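PDB 1OGE: HIGH affinity ribose transport protein RBSD from Bacillus subtilis, which probably catalyses the interconversion of the beta-pyran and beta-furan forms of D-ribose, the first step in converting beta-D-ribopyranose to D-ribose 5-phosphate. Local coordinates for residues I24-A29 / A121-Q126; K66-A71 / E94-E99; A75-N80 / F117-N122. All coordinates share one frame; numbering follows the deposited sequence.

Contact 1 (I24-A29 / A121-Q126). With RP5 (5-O-phosphono-beta-D-ribofuranose), chain G.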
loop_
_atom_site.group_PDB
_atom_site.type_symbol
_atom_site.label_atom_id
_atom_site.label_comp_id
_atom_site.label_asym_id
_atom_site.label_seq_id
_atom_site.Cartn_x
_atom_site.Cartn_y
_atom_site.Cartn_z
ATOM N N ILE A 24 15.994 16.078 -14.162
ATOM C CA ILE A 24 16.288 14.651 -14.172
ATOM C C ILE A 24 17.814 14.563 -14.166
ATOM O O ILE A 24 18.493 15.487 -14.612
ATOM C CB ILE A 24 15.712 13.908 -15.417
ATOM C CG1 ILE A 24 16.461 14.307 -16.685
ATOM C CG2 ILE A 24 14.225 14.203 -15.557
ATOM C CD1 ILE A 24 16.104 13.430 -17.880
ATOM N N VAL A 25 18.349 13.462 -13.651
ATOM C CA VAL A 25 19.793 13.285 -13.567
ATOM C C VAL A 25 20.285 12.074 -14.357
ATOM O O VAL A 25 19.617 11.042 -14.415
ATOM C CB VAL A 25 20.234 13.104 -12.086
ATOM C CG1 VAL A 25 21.751 12.924 -11.998
ATOM C CG2 VAL A 25 19.777 14.297 -11.252
ATOM N N ILE A 26 21.450 12.222 -14.981
ATOM C CA ILE A 26 22.083 11.138 -15.723
ATOM C C ILE A 26 23.331 10.923 -14.900
ATOM O O ILE A 26 24.141 11.836 -14.737
ATOM C CB ILE A 26 22.481 11.549 -17.150
ATOM C CG1 ILE A 26 21.231 11.903 -17.954
ATOM C CG2 ILE A 26 23.223 10.399 -17.828
ATOM C CD1 ILE A 26 21.530 12.397 -19.365
ATOM N N ALA A 27 23.486 9.720 -14.369
ATOM C CA ALA A 27 24.613 9.446 -13.500
ATOM C C ALA A 27 25.542 8.358 -13.975
ATOM O O ALA A 27 25.171 7.521 -14.797
ATOM C CB ALA A 27 24.093 9.087 -12.111
ATOM N N ASP A 28 26.764 8.389 -13.445
ATOM C CA ASP A 28 27.737 7.360 -13.752
ATOM C C ASP A 28 27.368 6.228 -12.792
ATOM O O ASP A 28 26.446 6.377 -11.991
ATOM C CB ASP A 28 29.167 7.874 -13.514
ATOM C CG ASP A 28 29.385 8.408 -12.105
ATOM O OD1 ASP A 28 29.991 9.496 -11.980
ATOM O OD2 ASP A 28 28.968 7.741 -11.133
ATOM N N ALA A 29 28.071 5.105 -12.865
ATOM C CA ALA A 29 27.756 3.965 -12.015
ATOM C C ALA A 29 27.953 4.163 -10.505
ATOM O O ALA A 29 27.495 3.339 -9.710
ATOM C CB ALA A 29 28.553 2.752 -12.479
ATOM N N ALA A 121 31.094 11.851 -14.156
ATOM C CA ALA A 121 30.328 11.783 -15.390
ATOM C C ALA A 121 28.852 11.808 -14.994
ATOM O O ALA A 121 28.154 10.797 -15.102
ATOM C CB ALA A 121 30.654 10.504 -16.153
ATOM N N ASN A 122 28.400 12.965 -14.512
ATOM C CA ASN A 122 27.014 13.160 -14.090
ATOM C C ASN A 122 26.536 14.542 -14.518
ATOM O O ASN A 122 27.327 15.476 -14.622
ATOM C CB ASN A 122 26.870 13.076 -12.561
ATOM C CG ASN A 122 27.543 11.856 -11.961
ATOM O OD1 ASN A 122 28.709 11.910 -11.569
ATOM N ND2 ASN A 122 26.815 10.746 -11.889
ATOM N N CYS A 123 25.238 14.675 -14.762
ATOM C CA CYS A 123 24.682 15.971 -15.127
ATOM C C CYS A 123 23.182 16.027 -14.872
ATOM O O CYS A 123 22.495 15.005 -14.884
ATOM C CB CYS A 123 24.973 16.306 -16.597
ATOM S SG CYS A 123 23.960 15.439 -17.800
ATOM N N ILE A 124 22.694 17.234 -14.624
ATOM C CA ILE A 124 21.283 17.477 -14.371
ATOM C C ILE A 124 20.689 18.225 -15.562
ATOM O O ILE A 124 21.186 19.287 -15.939
ATOM C CB ILE A 124 21.087 18.345 -13.097
ATOM C CG1 ILE A 124 21.404 17.520 -11.847
ATOM C CG2 ILE A 124 19.664 18.901 -13.042
ATOM C CD1 ILE A 124 21.305 18.320 -10.548
ATOM N N LEU A 125 19.644 17.668 -16.163
ATOM C CA LEU A 125 18.986 18.331 -17.290
ATOM C C LEU A 125 17.724 19.011 -16.781
ATOM O O LEU A 125 16.852 18.360 -16.206
ATOM C CB LEU A 125 18.601 17.327 -18.377
ATOM C CG LEU A 125 19.708 16.521 -19.042
ATOM C CD1 LEU A 125 19.102 15.685 -20.154
ATOM C CD2 LEU A 125 20.772 17.456 -19.598
ATOM N N GLN A 126 17.631 20.318 -16.982
ATOM C CA GLN A 126 16.464 21.065 -16.543
ATOM C C GLN A 126 15.511 21.289 -17.713
ATOM O O GLN A 126 15.869 21.923 -18.707
ATOM C CB GLN A 126 16.890 22.402 -15.944
ATOM C CG GLN A 126 15.736 23.224 -15.398
ATOM C CD GLN A 126 16.208 24.408 -14.581
ATOM O OE1 GLN A 126 16.891 24.245 -13.567
ATOM N NE2 GLN A 126 15.849 25.612 -15.019
HETATM C C1 RP5 G . 30.148 9.702 -6.975
HETATM O O4 RP5 G . 31.496 9.693 -6.564
HETATM C C2 RP5 G . 30.176 9.693 -8.502
HETATM O O2 RP5 G . 30.341 8.363 -8.969
HETATM C C3 RP5 G . 31.447 10.484 -8.794
HETATM O O3 RP5 G . 31.936 10.061 -10.060
HETATM C C4 RP5 G . 32.353 10.137 -7.603
HETATM C C5 RP5 G . 33.191 11.347 -7.140
HETATM O O5 RP5 G . 34.023 11.005 -6.008
HETATM P "P'" RP5 G . 35.435 10.382 -6.355
HETATM O O1X RP5 G . 36.172 10.105 -5.104
HETATM O O2X RP5 G . 35.234 9.066 -7.123
HETATM O O3X RP5 G . 36.245 11.352 -7.220
HETATM O O1 RP5 G . 29.615 10.887 -6.441
#
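Ile24 and Ile26 pair with Leu125 and Cys123 as the hydrogen-bonded positions of an antiparallel ladder, the segment axes of strands 24-27 and 123-126 running at 153° with a closest approach of 4.8 Å. Four backbone bonds define the register; the straightest joins Ile26 N to Cys123 O (3.0 Å, 170° at the hydrogen). Val25 and Ile124 form the non-hydrogen-bonded pair between them, Val25 CG2 reaching Ile124 CG1 at 3.7 Å on one face. On the other, Ile26 CD1 lies 4.2 Å from both Leu125 CD1 and Cys123 SG. Beyond the ladder, the substrate-binding residue Asp28 takes the O3 and O2 hydroxyls of the bound 5-O-phosphono-beta-D-ribofuranose, O3 on OD1 (2.8 Å) and O2 on OD2 (2.6 Å). Asp28 CG sits between the backbone N and the carbonyl carbon (chi1 55°), which directs the carboxylate at the sugar; backbone N-H groups of Gly30 and Leu31 also bond OD2, and together with the sugar bonds would limit its rotation. These strands lie mid-sheet, with strand 111-113 beside 23-27 and strand 64-70 beside 123-127. Helix 51-61 packs on the face of Ile24, Ile26 and Cys123, while helix 98-104 meets Ile124 on the other.

Contact 2 (K66-A71 / E94-E99). With RP5 (5-O-phosphono-beta-D-ribofuranose), chain G.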
loop_
_atom_site.group_PDB
_atom_site.type_symbol
_atom_site.label_atom_id
_atom_site.label_comp_id
_atom_site.label_asym_id
_atom_site.label_seq_id
_atom_site.Cartn_x
_atom_site.Cartn_y
_atom_site.Cartn_z
ATOM N N LYS A 66 18.581 24.108 -19.617
ATOM C CA LYS A 66 19.761 24.313 -18.785
ATOM C C LYS A 66 20.382 22.990 -18.355
ATOM O O LYS A 66 19.671 22.038 -18.032
ATOM C CB LYS A 66 19.384 25.131 -17.546
ATOM C CG LYS A 66 20.541 25.436 -16.610
ATOM C CD LYS A 66 20.060 26.272 -15.437
ATOM C CE LYS A 66 21.199 26.624 -14.502
ATOM N NZ LYS A 66 20.725 27.457 -13.358
ATOM N N VAL A 67 21.710 22.939 -18.364
ATOM C CA VAL A 67 22.435 21.745 -17.959
ATOM C C VAL A 67 23.330 22.132 -16.796
ATOM O O VAL A 67 23.938 23.202 -16.800
ATOM C CB VAL A 67 23.317 21.190 -19.096
ATOM C CG1 VAL A 67 23.948 19.871 -18.667
ATOM C CG2 VAL A 67 22.490 21.001 -20.360
ATOM N N ILE A 68 23.401 21.263 -15.796
ATOM C CA ILE A 68 24.219 21.520 -14.619
ATOM C C ILE A 68 25.150 20.342 -14.387
ATOM O O ILE A 68 24.710 19.192 -14.352
ATOM C CB ILE A 68 23.331 21.730 -13.375
ATOM C CG1 ILE A 68 22.346 22.871 -13.639
ATOM C CG2 ILE A 68 24.188 22.048 -12.159
ATOM C CD1 ILE A 68 21.336 23.085 -12.533
ATOM N N ALA A 69 26.441 20.628 -14.253
ATOM C CA ALA A 69 27.432 19.582 -14.016
ATOM C C ALA A 69 28.366 19.999 -12.884
ATOM O O ALA A 69 28.289 21.124 -12.385
ATOM C CB ALA A 69 28.231 19.319 -15.287
ATOM N N ALA A 70 29.232 19.085 -12.465
ATOM C CA ALA A 70 30.188 19.384 -11.405
ATOM C C ALA A 70 31.467 19.907 -12.053
ATOM O O ALA A 70 31.930 19.361 -13.052
ATOM C CB ALA A 70 30.483 18.127 -10.585
ATOM N N ALA A 71 32.029 20.969 -11.483
ATOM C CA ALA A 71 33.254 21.570 -12.007
ATOM C C ALA A 71 34.359 20.528 -12.190
ATOM O O ALA A 71 35.052 20.515 -13.211
ATOM C CB ALA A 71 33.729 22.679 -11.069
ATOM N N GLU A 94 25.694 25.454 -16.412
ATOM C CA GLU A 94 26.171 25.921 -15.122
ATOM C C GLU A 94 27.020 24.855 -14.428
ATOM O O GLU A 94 26.698 23.664 -14.468
ATOM C CB GLU A 94 24.976 26.314 -14.246
ATOM C CG GLU A 94 25.315 26.595 -12.791
ATOM C CD GLU A 94 24.131 27.141 -12.014
ATOM O OE1 GLU A 94 23.024 26.579 -12.139
ATOM O OE2 GLU A 94 24.306 28.129 -11.269
ATOM N N TYR A 95 28.116 25.291 -13.809
ATOM C CA TYR A 95 29.008 24.384 -13.095
ATOM C C TYR A 95 28.992 24.649 -11.600
ATOM O O TYR A 95 28.955 25.797 -11.158
ATOM C CB TYR A 95 30.444 24.509 -13.606
ATOM C CG TYR A 95 30.649 23.923 -14.977
ATOM C CD1 TYR A 95 30.304 24.639 -16.120
ATOM C CD2 TYR A 95 31.154 22.633 -15.130
ATOM C CE1 TYR A 95 30.456 24.083 -17.389
ATOM C CE2 TYR A 95 31.308 22.067 -16.391
ATOM C CZ TYR A 95 30.956 22.797 -17.515
ATOM O OH TYR A 95 31.097 22.237 -18.761
ATOM N N LEU A 96 29.016 23.573 -10.827
ATOM C CA LEU A 96 29.013 23.671 -9.376
ATOM C C LEU A 96 29.988 22.639 -8.846
ATOM O O LEU A 96 30.465 21.783 -9.591
ATOM C CB LEU A 96 27.619 23.367 -8.820
ATOM C CG LEU A 96 26.452 24.246 -9.262
ATOM C CD1 LEU A 96 25.172 23.724 -8.630
ATOM C CD2 LEU A 96 26.701 25.686 -8.852
ATOM N N SER A 97 30.289 22.726 -7.559
ATOM C CA SER A 97 31.187 21.766 -6.941
ATOM C C SER A 97 30.383 20.477 -6.830
ATOM O O SER A 97 29.162 20.515 -6.654
ATOM C CB SER A 97 31.606 22.243 -5.546
ATOM O OG SER A 97 30.485 22.337 -4.680
ATOM N N HIS A 98 31.062 19.341 -6.938
ATOM C CA HIS A 98 30.390 18.055 -6.848
ATOM C C HIS A 98 29.481 17.989 -5.622
ATOM O O HIS A 98 28.421 17.363 -5.658
ATOM C CB HIS A 98 31.421 16.928 -6.785
ATOM C CG HIS A 98 30.817 15.563 -6.843
ATOM N ND1 HIS A 98 30.036 15.139 -7.898
ATOM C CD2 HIS A 98 30.871 14.525 -5.975
ATOM C CE1 HIS A 98 29.637 13.900 -7.677
ATOM N NE2 HIS A 98 30.131 13.504 -6.518
ATOM N N GLU A 99 29.894 18.644 -4.543
ATOM C CA GLU A 99 29.115 18.650 -3.310
ATOM C C GLU A 99 27.771 19.344 -3.458
ATOM O O GLU A 99 26.749 18.821 -3.013
ATOM C CB GLU A 99 29.916 19.298 -2.182
ATOM C CG GLU A 99 31.140 18.494 -1.792
ATOM C CD GLU A 99 30.798 17.038 -1.529
ATOM O OE1 GLU A 99 29.924 16.782 -0.672
ATOM O OE2 GLU A 99 31.398 16.153 -2.180
HETATM C C1 RP5 G . 30.148 9.702 -6.975
HETATM O O4 RP5 G . 31.496 9.693 -6.564
HETATM C C2 RP5 G . 30.176 9.693 -8.502
HETATM O O2 RP5 G . 30.341 8.363 -8.969
HETATM C C3 RP5 G . 31.447 10.484 -8.794
HETATM O O3 RP5 G . 31.936 10.061 -10.060
HETATM C C4 RP5 G . 32.353 10.137 -7.603
HETATM C C5 RP5 G . 33.191 11.347 -7.140
HETATM O O5 RP5 G . 34.023 11.005 -6.008
HETATM P "P'" RP5 G . 35.435 10.382 -6.355
HETATM O O1X RP5 G . 36.172 10.105 -5.104
HETATM O O2X RP5 G . 35.234 9.066 -7.123
HETATM O O3X RP5 G . 36.245 11.352 -7.220
HETATM O O1 RP5 G . 29.615 10.887 -6.441
#
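The Tyr95 ring has Ala70 O at its edge, near the ring plane and 4.0 Å from CD2, while Ala71 CA approaches the same carbon obliquely. Its hydroxyl is hydrogen-bonded to Glu85, and Lys74 makes a cation-pi contact with the ring. At the His98 imidazole, the methyl of Ala70 lies at the edge, CB 4.0 Å from ND1. The sugar oxygen O1 of 5-O-phosphono-beta-D-ribofuranose meets the edge in plane at NE2, 2.7 Å away, in a hydrogen bond that either group could donate. With CG anti to the backbone N (chi1 -174°), the imidazole extends from the first turn of helix 98-104 to this substrate-binding position, and the Tyr120 ring packs edge-to-face with it. The backbones form a parallel ladder, Ile68 beside Glu94 through Ala70 beside Leu96, held by four bonds that end with Ala71 N to Leu96 O at 2.6 Å. At its start the extended chains of Lys66 and Glu94 cross, and NZ forms a salt bridge with OE1 at 2.7 Å, approaching 46° out of the carboxylate plane. A leucine in place of Glu94 would probably leave the Lys66 ammonium without its anionic mate and freer to turn. Ile68 CG2 packs on Leu96 CD1 at 4.0 Å. Strand 92-96 is the sheet's outermost strand on this side within the chain, strand 123-127 flanks 64-70 on the other, and helices 72-76 and 78-87 make the right-handed beta-alpha-beta crossover between the two parallel strands.

Contact 3 (A75-N80 / F117-N122). With RP5 (5-O-phosphono-beta-D-ribofuranose), chain G.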
loop_
_atom_site.group_PDB
_atom_site.type_symbol
_atom_site.label_atom_id
_atom_site.label_comp_id
_atom_site.label_asym_id
_atom_site.label_seq_id
_atom_site.Cartn_x
_atom_site.Cartn_y
_atom_site.Cartn_z
ATOM N N ALA A 75 38.261 18.935 -15.216
ATOM C CA ALA A 75 39.624 18.470 -14.990
ATOM C C ALA A 75 39.756 16.952 -14.998
ATOM O O ALA A 75 40.571 16.395 -15.737
ATOM C CB ALA A 75 40.144 19.022 -13.670
ATOM N N SER A 76 38.949 16.289 -14.176
ATOM C CA SER A 76 38.984 14.837 -14.056
ATOM C C SER A 76 38.411 14.071 -15.246
ATOM O O SER A 76 38.764 12.911 -15.461
ATOM C CB SER A 76 38.247 14.411 -12.786
ATOM O OG SER A 76 38.752 15.097 -11.652
ATOM N N ASN A 77 37.533 14.704 -16.018
ATOM C CA ASN A 77 36.922 14.028 -17.162
ATOM C C ASN A 77 36.772 14.974 -18.347
ATOM O O ASN A 77 35.663 15.406 -18.672
ATOM C CB ASN A 77 35.549 13.486 -16.763
ATOM C CG ASN A 77 35.164 12.246 -17.537
ATOM O OD1 ASN A 77 35.296 12.197 -18.761
ATOM N ND2 ASN A 77 34.676 11.237 -16.826
ATOM N N GLN A 78 37.893 15.280 -18.995
ATOM C CA GLN A 78 37.916 16.194 -20.132
ATOM C C GLN A 78 37.103 15.748 -21.344
ATOM O O GLN A 78 36.450 16.563 -21.991
ATOM C CB GLN A 78 39.367 16.443 -20.557
ATOM C CG GLN A 78 39.532 17.402 -21.730
ATOM C CD GLN A 78 38.977 18.791 -21.442
ATOM O OE1 GLN A 78 39.379 19.444 -20.479
ATOM N NE2 GLN A 78 38.051 19.248 -22.281
ATOM N N GLU A 79 37.141 14.459 -21.658
ATOM C CA GLU A 79 36.415 13.970 -22.820
ATOM C C GLU A 79 34.901 14.133 -22.695
ATOM O O GLU A 79 34.251 14.610 -23.626
ATOM C CB GLU A 79 36.777 12.509 -23.096
ATOM C CG GLU A 79 36.220 11.984 -24.415
ATOM C CD GLU A 79 37.125 10.953 -25.075
ATOM O OE1 GLU A 79 37.431 9.925 -24.432
ATOM O OE2 GLU A 79 37.530 11.170 -26.241
ATOM N N ASN A 80 34.339 13.749 -21.553
ATOM C CA ASN A 80 32.899 13.875 -21.346
ATOM C C ASN A 80 32.465 15.321 -21.108
ATOM O O ASN A 80 31.358 15.711 -21.478
ATOM C CB ASN A 80 32.453 12.998 -20.177
ATOM C CG ASN A 80 32.447 11.525 -20.525
ATOM O OD1 ASN A 80 31.775 11.103 -21.468
ATOM N ND2 ASN A 80 33.191 10.733 -19.766
ATOM N N PHE A 117 31.896 4.327 -16.159
ATOM C CA PHE A 117 32.877 4.111 -15.099
ATOM C C PHE A 117 33.971 5.174 -15.089
ATOM O O PHE A 117 35.151 4.852 -14.964
ATOM C CB PHE A 117 33.521 2.729 -15.239
ATOM C CG PHE A 117 32.899 1.672 -14.367
ATOM C CD1 PHE A 117 31.524 1.443 -14.391
ATOM C CD2 PHE A 117 33.694 0.889 -13.530
ATOM C CE1 PHE A 117 30.949 0.449 -13.593
ATOM C CE2 PHE A 117 33.128 -0.110 -12.729
ATOM C CZ PHE A 117 31.753 -0.330 -12.761
ATOM N N THR A 118 33.583 6.435 -15.235
ATOM C CA THR A 118 34.555 7.523 -15.206
ATOM C C THR A 118 34.096 8.581 -14.209
ATOM O O THR A 118 32.897 8.808 -14.035
ATOM C CB THR A 118 34.744 8.187 -16.592
ATOM O OG1 THR A 118 33.540 8.861 -16.978
ATOM C CG2 THR A 118 35.109 7.144 -17.631
ATOM N N PRO A 119 35.053 9.238 -13.537
ATOM C CA PRO A 119 34.825 10.284 -12.536
ATOM C C PRO A 119 33.962 11.461 -12.973
ATOM O O PRO A 119 34.120 12.001 -14.070
ATOM C CB PRO A 119 36.243 10.732 -12.179
ATOM C CG PRO A 119 37.044 9.491 -12.373
ATOM C CD PRO A 119 36.494 8.958 -13.670
ATOM N N TYR A 120 33.054 11.849 -12.081
ATOM C CA TYR A 120 32.156 12.979 -12.279
ATOM C C TYR A 120 31.381 13.022 -13.597
ATOM O O TYR A 120 31.041 14.100 -14.096
ATOM C CB TYR A 120 32.940 14.277 -12.081
ATOM C CG TYR A 120 33.790 14.254 -10.826
ATOM C CD1 TYR A 120 35.072 13.701 -10.839
ATOM C CD2 TYR A 120 33.294 14.739 -9.616
ATOM C CE1 TYR A 120 35.839 13.628 -9.676
ATOM C CE2 TYR A 120 34.051 14.668 -8.447
ATOM C CZ TYR A 120 35.322 14.112 -8.484
ATOM O OH TYR A 120 36.073 14.041 -7.332
ATOM N N ALA A 121 31.094 11.851 -14.156
ATOM C CA ALA A 121 30.328 11.783 -15.390
ATOM C C ALA A 121 28.852 11.808 -14.994
ATOM O O ALA A 121 28.154 10.797 -15.102
ATOM C CB ALA A 121 30.654 10.504 -16.153
ATOM N N ASN A 122 28.400 12.965 -14.512
ATOM C CA ASN A 122 27.014 13.160 -14.090
ATOM C C ASN A 122 26.536 14.542 -14.518
ATOM O O ASN A 122 27.327 15.476 -14.622
ATOM C CB ASN A 122 26.870 13.076 -12.561
ATOM C CG ASN A 122 27.543 11.856 -11.961
ATOM O OD1 ASN A 122 28.709 11.910 -11.569
ATOM N ND2 ASN A 122 26.815 10.746 -11.889
HETATM C C1 RP5 G . 30.148 9.702 -6.975
HETATM O O4 RP5 G . 31.496 9.693 -6.564
HETATM C C2 RP5 G . 30.176 9.693 -8.502
HETATM O O2 RP5 G . 30.341 8.363 -8.969
HETATM C C3 RP5 G . 31.447 10.484 -8.794
HETATM O O3 RP5 G . 31.936 10.061 -10.060
HETATM C C4 RP5 G . 32.353 10.137 -7.603
HETATM C C5 RP5 G . 33.191 11.347 -7.140
HETATM O O5 RP5 G . 34.023 11.005 -6.008
HETATM P "P'" RP5 G . 35.435 10.382 -6.355
HETATM O O1X RP5 G . 36.172 10.105 -5.104
HETATM O O2X RP5 G . 35.234 9.066 -7.123
HETATM O O3X RP5 G . 36.245 11.352 -7.220
HETATM O O1 RP5 G . 29.615 10.887 -6.441
#
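Asn77 ND2 is directed at two oxygens of the 117-122 loop. Its sounder bond goes to Pro119 O at 2.9 Å, nearly straight (162° at the hydrogen) and close to the plane of the Asn77 amide; a weak, more bent one reaches Thr118 OG1. That hydroxyl also bonds the Glu116 carboxylate. At the other end of the amide, Asn77 OD1 accepts from Asn80 ND2 at 2.8 Å and, weakly, from Asn80 N, the N-cap bond of helix 78-87. Asn77 turns CG roughly opposite its backbone N (chi1 -151°), which lets one amide cap the helix and face the loop at once, and bonds at both ends leave the amide little freedom to turn over. Thr118 to Ala121 form a type II beta turn that brings Tyr120 to the ligand. Tyr120 N donates to O3 of 5-O-phosphono-beta-D-ribofuranose at 2.9 Å, and the aromatic ring has the sugar's C5 over one face. Ser76 CB touches the ring obliquely, 3.8 Å from Tyr120 CD1. Through Pro119 O, the Asn77 amide is consistent with a second-shell role, positioning the turn that carries substrate-binding Tyr120. The junction of helices 72-76 and 78-87 lies against this loop, which leads into strand 123-127; Gln52 of helix 51-61 bonds Asn80 OD1, and Phe131 of a second subunit packs on Pro119.

From the N terminus, residues 24-29 come first and wait for 121-126, so contact 1 closes the longest loop and brings strand 23-27 beside strand 123-127 in the middle of the sheet. Contact 2 falls wholly within that loop, joining strand 64-70 to strand 92-96 across a short helical excursion. Contact 3 starts on that excursion at 75-80 and ends on 117-122, so it crosses contact 2 and shares Ala121 and Asn122 with contact 1. Backbone pairing of Ile124 with Ile68 continues the sheet from contact 1 to contact 2. All three meet the same sugar phosphate, whose site is completed by His20 of a second subunit.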